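Local coordinates for molybdopterin biosynthesis moeA protein (Pyrococcus horikoshii, PDB 1WU2) that probably takes part in molybdenum cofactor biosynthesis, inserting molybdenum into molybdopterin as MoeA proteins of its family do, at residues Tyr61-Ala65 against Glu66-Gln70; Thr107-Pro110 against Lys111-Ala115; Val122-Gly126 against Asp127-Val131. All blocks are in the same frame, centred on the assembly; numbering follows the deposited sequence.

Interaction 1 (Tyr61-Ala65 against Glu66-Gln70)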
# COMPACT_ATOMS: atom_id res chain seq x y z
N TYR A 61 -22.32 -26.27 -31.41
CA TYR A 61 -23.64 -26.90 -31.48
C TYR A 61 -24.10 -27.32 -30.09
O TYR A 61 -23.42 -28.09 -29.42
CB TYR A 61 -23.59 -28.11 -32.40
CG TYR A 61 -23.27 -27.77 -33.84
CD1 TYR A 61 -24.26 -27.36 -34.72
CD2 TYR A 61 -21.96 -27.86 -34.31
CE1 TYR A 61 -23.96 -27.04 -36.04
CE2 TYR A 61 -21.65 -27.54 -35.63
CZ TYR A 61 -22.66 -27.13 -36.49
OH TYR A 61 -22.36 -26.81 -37.79
N ALA A 62 -25.24 -26.80 -29.66
CA ALA A 62 -25.82 -27.17 -28.38
C ALA A 62 -26.44 -28.57 -28.46
O ALA A 62 -27.44 -28.78 -29.15
CB ALA A 62 -26.87 -26.15 -27.96
N ILE A 63 -25.83 -29.53 -27.77
CA ILE A 63 -26.25 -30.93 -27.82
C ILE A 63 -26.61 -31.43 -26.43
O ILE A 63 -26.60 -30.67 -25.46
CB ILE A 63 -25.12 -31.80 -28.42
CG1 ILE A 63 -23.86 -31.75 -27.53
CG2 ILE A 63 -24.78 -31.34 -29.83
CD1 ILE A 63 -22.89 -32.88 -27.80
N ARG A 64 -26.94 -32.71 -26.35
CA ARG A 64 -27.04 -33.41 -25.08
C ARG A 64 -25.71 -34.12 -24.87
O ARG A 64 -25.27 -34.87 -25.73
CB ARG A 64 -28.17 -34.44 -25.10
CG ARG A 64 -29.49 -33.94 -25.67
CD ARG A 64 -30.33 -33.20 -24.66
NE ARG A 64 -30.93 -34.11 -23.69
CZ ARG A 64 -32.22 -34.45 -23.65
NH1 ARG A 64 -33.10 -33.94 -24.51
NH2 ARG A 64 -32.65 -35.29 -22.71
N ALA A 65 -25.07 -33.87 -23.73
CA ALA A 65 -23.85 -34.57 -23.36
C ALA A 65 -24.10 -36.08 -23.30
O ALA A 65 -23.25 -36.87 -23.71
CB ALA A 65 -23.34 -34.07 -22.01
N GLU A 66 -25.28 -36.46 -22.82
CA GLU A 66 -25.67 -37.86 -22.65
C GLU A 66 -25.64 -38.65 -23.96
O GLU A 66 -25.36 -39.84 -23.97
CB GLU A 66 -27.08 -37.94 -22.04
CG GLU A 66 -27.17 -37.55 -20.56
CD GLU A 66 -27.09 -36.04 -20.34
OE1 GLU A 66 -27.82 -35.28 -21.03
OE2 GLU A 66 -26.31 -35.61 -19.46
N ASP A 67 -25.94 -37.97 -25.07
CA ASP A 67 -26.02 -38.60 -26.39
C ASP A 67 -24.69 -39.06 -26.98
O ASP A 67 -24.67 -39.77 -27.99
CB ASP A 67 -26.68 -37.64 -27.39
CG ASP A 67 -28.17 -37.46 -27.14
OD1 ASP A 67 -28.75 -38.25 -26.37
OD2 ASP A 67 -28.82 -36.54 -27.67
N THR A 68 -23.57 -38.66 -26.37
CA THR A 68 -22.25 -38.90 -26.94
C THR A 68 -21.34 -39.71 -26.02
O THR A 68 -20.13 -39.78 -26.25
CB THR A 68 -21.58 -37.55 -27.27
OG1 THR A 68 -21.35 -36.81 -26.07
CG2 THR A 68 -22.51 -36.65 -28.08
N PHE A 69 -21.90 -40.34 -24.99
CA PHE A 69 -21.10 -41.09 -24.02
C PHE A 69 -20.46 -42.34 -24.64
O PHE A 69 -19.40 -42.78 -24.19
CB PHE A 69 -21.96 -41.49 -22.80
CG PHE A 69 -22.24 -40.35 -21.84
CD1 PHE A 69 -21.75 -39.06 -22.07
CD2 PHE A 69 -22.99 -40.57 -20.70
CE1 PHE A 69 -22.02 -38.03 -21.18
CE2 PHE A 69 -23.26 -39.55 -19.81
CZ PHE A 69 -22.77 -38.27 -20.04
N GLN A 70 -21.09 -42.89 -25.67
CA GLN A 70 -20.57 -44.06 -26.38
C GLN A 70 -19.96 -43.65 -27.72
O GLN A 70 -20.10 -44.35 -28.73
CB GLN A 70 -21.69 -45.10 -26.57
CG GLN A 70 -21.81 -46.12 -25.44
CD GLN A 70 -21.84 -45.48 -24.05
OE1 GLN A 70 -22.90 -45.09 -23.56
NE2 GLN A 70 -20.67 -45.38 -23.43
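Asp67 N donates to Arg64 O (3.2 Å) and Thr68 N to Ala65 O, two i to i-3 bonds that curl the chain into a short 3-10 segment just beyond strand 60-63. Thr68 reinforces the curl with its own hydroxyl: a chi1 of 65° sets OG1 between the backbone N and the carbonyl carbon, from where Thr68 OG1 donates to Ala65 O at 3.0 Å. Hydroxyl and amide thus grip one oxygen from the same face of its plane, and OG1 is also hydrogen-bonded to Val135 N. Thr68 CG2 reaches back to lie 3.8 Å from Ile63 CD1, the two side chains meeting at about a right angle. With an alanine here, Ala65 O would probably lose its hydroxyl donor and keep the amide bond, Val135 N would lose its partner, and Ile63 CD1 would be less tightly packed on that side. Phe69 folds its ring back over the turn, so that Glu66 CA sits 3.8 Å above the ring centre. Arg64 lays its aliphatic part, not its charge, against Asp67, with Arg64 CG 3.3 Å from Asp67 OD2, which is hydrogen-bonded to Gly98 N. The guanidinium reaches Val95 O instead, and the Glu66 carboxylate accepts from Asn114 ND2. Inward, Ile63 packs on Leu79 of strand 77-84 and Ala100 of strand 99-103, while Thr68 touches Val131 of strand 128-131.

Interaction 2 (Thr107-Pro110 against Lys111-Ala115)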
# COMPACT_ATOMS: atom_id res chain seq x y z
N THR A 107 -24.63 -16.76 -26.96
CA THR A 107 -26.02 -17.19 -27.16
C THR A 107 -26.50 -18.04 -25.99
O THR A 107 -25.78 -18.89 -25.49
CB THR A 107 -26.15 -18.00 -28.47
OG1 THR A 107 -25.58 -17.28 -29.56
CG2 THR A 107 -27.61 -18.18 -28.86
N ARG A 108 -27.74 -17.79 -25.57
CA ARG A 108 -28.34 -18.55 -24.48
C ARG A 108 -28.50 -20.00 -24.89
O ARG A 108 -28.95 -20.29 -25.99
CB ARG A 108 -29.71 -17.96 -24.12
CG ARG A 108 -30.32 -18.55 -22.86
CD ARG A 108 -31.83 -18.56 -22.87
NE ARG A 108 -32.37 -17.23 -22.57
CZ ARG A 108 -33.57 -16.79 -22.94
NH1 ARG A 108 -34.40 -17.56 -23.63
NH2 ARG A 108 -33.93 -15.56 -22.60
N ILE A 109 -28.10 -20.91 -24.00
CA ILE A 109 -28.21 -22.34 -24.28
C ILE A 109 -29.68 -22.67 -24.46
O ILE A 109 -30.49 -22.39 -23.58
CB ILE A 109 -27.59 -23.18 -23.13
CG1 ILE A 109 -26.10 -22.85 -22.93
CG2 ILE A 109 -27.75 -24.67 -23.42
CD1 ILE A 109 -25.25 -22.89 -24.18
N PRO A 110 -30.05 -23.24 -25.61
CA PRO A 110 -31.44 -23.62 -25.86
C PRO A 110 -31.99 -24.56 -24.79
O PRO A 110 -31.22 -25.31 -24.19
CB PRO A 110 -31.38 -24.33 -27.21
CG PRO A 110 -30.17 -23.82 -27.87
CD PRO A 110 -29.19 -23.54 -26.77
N LYS A 111 -33.29 -24.50 -24.56
CA LYS A 111 -33.99 -25.52 -23.78
C LYS A 111 -33.62 -26.89 -24.35
O LYS A 111 -33.54 -27.06 -25.57
CB LYS A 111 -35.50 -25.31 -23.86
CG LYS A 111 -36.27 -25.74 -22.62
CD LYS A 111 -37.74 -25.33 -22.74
CE LYS A 111 -38.47 -25.41 -21.40
NZ LYS A 111 -39.95 -25.46 -21.59
N GLY A 112 -33.37 -27.85 -23.46
CA GLY A 112 -32.99 -29.20 -23.86
C GLY A 112 -31.50 -29.46 -23.80
O GLY A 112 -31.08 -30.55 -23.41
N ALA A 113 -30.69 -28.48 -24.20
CA ALA A 113 -29.24 -28.65 -24.27
C ALA A 113 -28.57 -28.46 -22.91
O ALA A 113 -28.94 -27.59 -22.13
CB ALA A 113 -28.64 -27.70 -25.28
N ASN A 114 -27.57 -29.31 -22.64
CA ASN A 114 -26.73 -29.16 -21.45
C ASN A 114 -25.23 -29.12 -21.78
O ASN A 114 -24.40 -29.20 -20.89
CB ASN A 114 -27.04 -30.26 -20.42
CG ASN A 114 -26.67 -31.65 -20.90
OD1 ASN A 114 -26.36 -31.86 -22.06
ND2 ASN A 114 -26.69 -32.62 -19.98
N ALA A 115 -24.90 -28.99 -23.07
CA ALA A 115 -23.51 -28.88 -23.51
C ALA A 115 -23.38 -28.23 -24.88
O ALA A 115 -24.35 -28.15 -25.63
CB ALA A 115 -22.85 -30.26 -23.51
O HOH W 1 -30.68 -25.64 -21.57
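Ile109 and Ala113 meet across a turn through one methyl branch. With chi1 at -59°, CG1 of Ile109 lies beside the backbone N and CG2 is swung beside the carbonyl carbon, the placing that aims this branch at the returning chain. There Ile109 CG2 lies 3.7 Å from Ala113 CB and 3.4 Å from Ala113 O, so a single methyl meets both an apolar and a polar atom. Pro110 adds a looser edge, its CD 4.5 Å from Ala113 CB, while its ring rests on Ala62 and Ala91. The example is a type II beta turn, running from Pro110 to Ala113 and closed by Ala113 N donating to Pro110 O at 3.2 Å. Lys111 and Gly112 hold its corners. At the second corner phi is 99°, where any side chain would jam against the carbonyl O of Lys111; glycine has none to jam. Lys111 turns its CB away from the preceding residues, and its chain, extended beyond CG, touches Glu94. A water stitches the turn a second time, donating to Pro110 O and to Ala113 O at 2.7 Å each, so that Pro110 O takes both the amide and the water. Just past the turn Asn114 and Ala115 both face Ile63 in a classic beta bulge. The Asn114 side chain, its CG between backbone N and carbonyl carbon at a chi1 of 67°, offers OD1 to Ala65 N.

Interaction 3 (Val122-Gly126 against Asp127-Val131)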
# COMPACT_ATOMS: atom_id res chain seq x y z
N VAL A 122 -16.24 -31.16 -34.95
CA VAL A 122 -17.19 -32.05 -35.63
C VAL A 122 -17.17 -31.85 -37.14
O VAL A 122 -16.83 -30.77 -37.64
CB VAL A 122 -18.64 -31.84 -35.10
CG1 VAL A 122 -18.72 -32.21 -33.63
CG2 VAL A 122 -19.12 -30.41 -35.33
N LYS A 123 -17.53 -32.90 -37.87
CA LYS A 123 -17.59 -32.86 -39.33
C LYS A 123 -18.99 -32.45 -39.78
O LYS A 123 -19.97 -33.10 -39.41
CB LYS A 123 -17.23 -34.23 -39.92
CG LYS A 123 -16.76 -34.18 -41.36
CD LYS A 123 -15.30 -33.75 -41.47
CE LYS A 123 -15.04 -32.98 -42.76
NZ LYS A 123 -15.60 -31.60 -42.71
N ARG A 124 -19.08 -31.38 -40.56
CA ARG A 124 -20.36 -30.84 -41.03
C ARG A 124 -20.69 -31.36 -42.43
O ARG A 124 -20.32 -30.75 -43.43
CB ARG A 124 -20.34 -29.30 -41.00
CG ARG A 124 -21.35 -28.68 -40.05
CD ARG A 124 -22.81 -29.03 -40.35
NE ARG A 124 -23.61 -27.85 -40.69
CZ ARG A 124 -24.94 -27.78 -40.62
NH1 ARG A 124 -25.66 -28.83 -40.22
NH2 ARG A 124 -25.56 -26.66 -40.96
N GLU A 125 -21.40 -32.48 -42.48
CA GLU A 125 -21.83 -33.09 -43.74
C GLU A 125 -23.32 -32.82 -43.98
O GLU A 125 -24.18 -33.61 -43.57
CB GLU A 125 -21.55 -34.59 -43.73
CG GLU A 125 -21.71 -35.28 -45.08
CD GLU A 125 -21.90 -36.78 -44.96
OE1 GLU A 125 -21.06 -37.44 -44.31
OE2 GLU A 125 -22.89 -37.30 -45.51
N GLY A 126 -23.62 -31.70 -44.63
CA GLY A 126 -24.99 -31.32 -44.94
C GLY A 126 -25.74 -30.76 -43.75
O GLY A 126 -25.42 -29.67 -43.27
N ASP A 127 -26.74 -31.51 -43.27
CA ASP A 127 -27.54 -31.12 -42.10
C ASP A 127 -27.22 -32.00 -40.89
O ASP A 127 -27.92 -31.95 -39.88
CB ASP A 127 -29.04 -31.18 -42.43
CG ASP A 127 -29.59 -29.86 -42.97
OD1 ASP A 127 -30.72 -29.86 -43.49
OD2 ASP A 127 -28.97 -28.77 -42.90
N LYS A 128 -26.17 -32.81 -41.00
CA LYS A 128 -25.75 -33.70 -39.92
C LYS A 128 -24.39 -33.26 -39.38
O LYS A 128 -23.57 -32.71 -40.12
CB LYS A 128 -25.68 -35.15 -40.41
CG LYS A 128 -26.75 -35.56 -41.42
CD LYS A 128 -28.11 -35.78 -40.76
CE LYS A 128 -29.23 -35.91 -41.78
NZ LYS A 128 -30.26 -34.84 -41.63
N ILE A 129 -24.16 -33.50 -38.09
CA ILE A 129 -22.84 -33.36 -37.49
C ILE A 129 -22.39 -34.69 -36.90
O ILE A 129 -23.21 -35.55 -36.57
CB ILE A 129 -22.81 -32.25 -36.41
CG1 ILE A 129 -23.90 -32.46 -35.36
CG2 ILE A 129 -22.94 -30.87 -37.05
CD1 ILE A 129 -23.66 -31.71 -34.06
N TYR A 130 -21.08 -34.87 -36.78
CA TYR A 130 -20.51 -36.11 -36.28
C TYR A 130 -19.55 -35.85 -35.13
O TYR A 130 -18.60 -35.08 -35.27
CB TYR A 130 -19.83 -36.87 -37.42
CG TYR A 130 -20.83 -37.36 -38.45
CD1 TYR A 130 -21.19 -36.55 -39.52
CD2 TYR A 130 -21.43 -38.60 -38.32
CE1 TYR A 130 -22.12 -36.98 -40.46
CE2 TYR A 130 -22.36 -39.04 -39.25
CZ TYR A 130 -22.70 -38.23 -40.32
OH TYR A 130 -23.62 -38.66 -41.24
N VAL A 131 -19.81 -36.50 -34.00
CA VAL A 131 -19.01 -36.34 -32.80
C VAL A 131 -18.22 -37.63 -32.55
O VAL A 131 -18.78 -38.72 -32.49
CB VAL A 131 -19.88 -35.95 -31.57
CG1 VAL A 131 -21.08 -36.89 -31.40
CG2 VAL A 131 -19.05 -35.91 -30.30
O HOH W 2 -16.69 -35.96 -36.96
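Val122 presses CB to within 3.2 Å of Tyr130 O, and Val122 CG2 meets Ile129 CG2 at 4.2 Å. On the face it shares with Ile129, Arg124 brings its CD to 3.8 Å from Ile129 CG2, the two side chains slanting across one another. The guanidinium then curls over the turn, with Gly126 O lying 3.1 Å above its plane and offset toward the rim, an approach along which no N-H points. On the other face Glu125 and Tyr130 meet diagonally: Glu125 OE1 stands 4.0 Å from Tyr130 CE1, carboxylate and ring planes 26° apart, while Lys123 O lies in the ring plane at its edge. Beneath these contacts is a beta hairpin with a two-residue type II' turn, Gly126 and Asp127 at its corners. Glu125 and Lys128 exchange backbone bonds in both directions, Glu125 N to Lys128 O at 3.2 Å and Lys128 N to Glu125 O, both weak. Toward the open end a water donates to Tyr130 O and accepts weakly from Lys123 N. Further out, Glu84 forms a salt bridge with Arg124, and Glu78 is weakly hydrogen-bonded to the Tyr130 hydroxyl. Tyr61 of strand 60-63 packs against Val122, Arg124 and Ile129.

In the fold
Followed from the N terminus, the three contacts come in series within the MoeA N-terminal region, none nested in or crossing another, and each closes a short local turn around one mixed sheet. Interaction 1 closes the turn leaving strand 60-63; interaction 2 closes a turn in the loop between strands 99-103 and 115-118, the latter an edge strand; interaction 3 closes the hairpin of 123-125 and 128-131, whose first strand is the opposite edge of the sheet. Strand 60-63 is the common ground. Beside it, interaction 2 is tied on by the backbone bond from Ile63 N to Ala115 O, while Tyr61 of the strand and Thr68 just beyond it reach across to interaction 3. Interactions 2 and 3 do not touch.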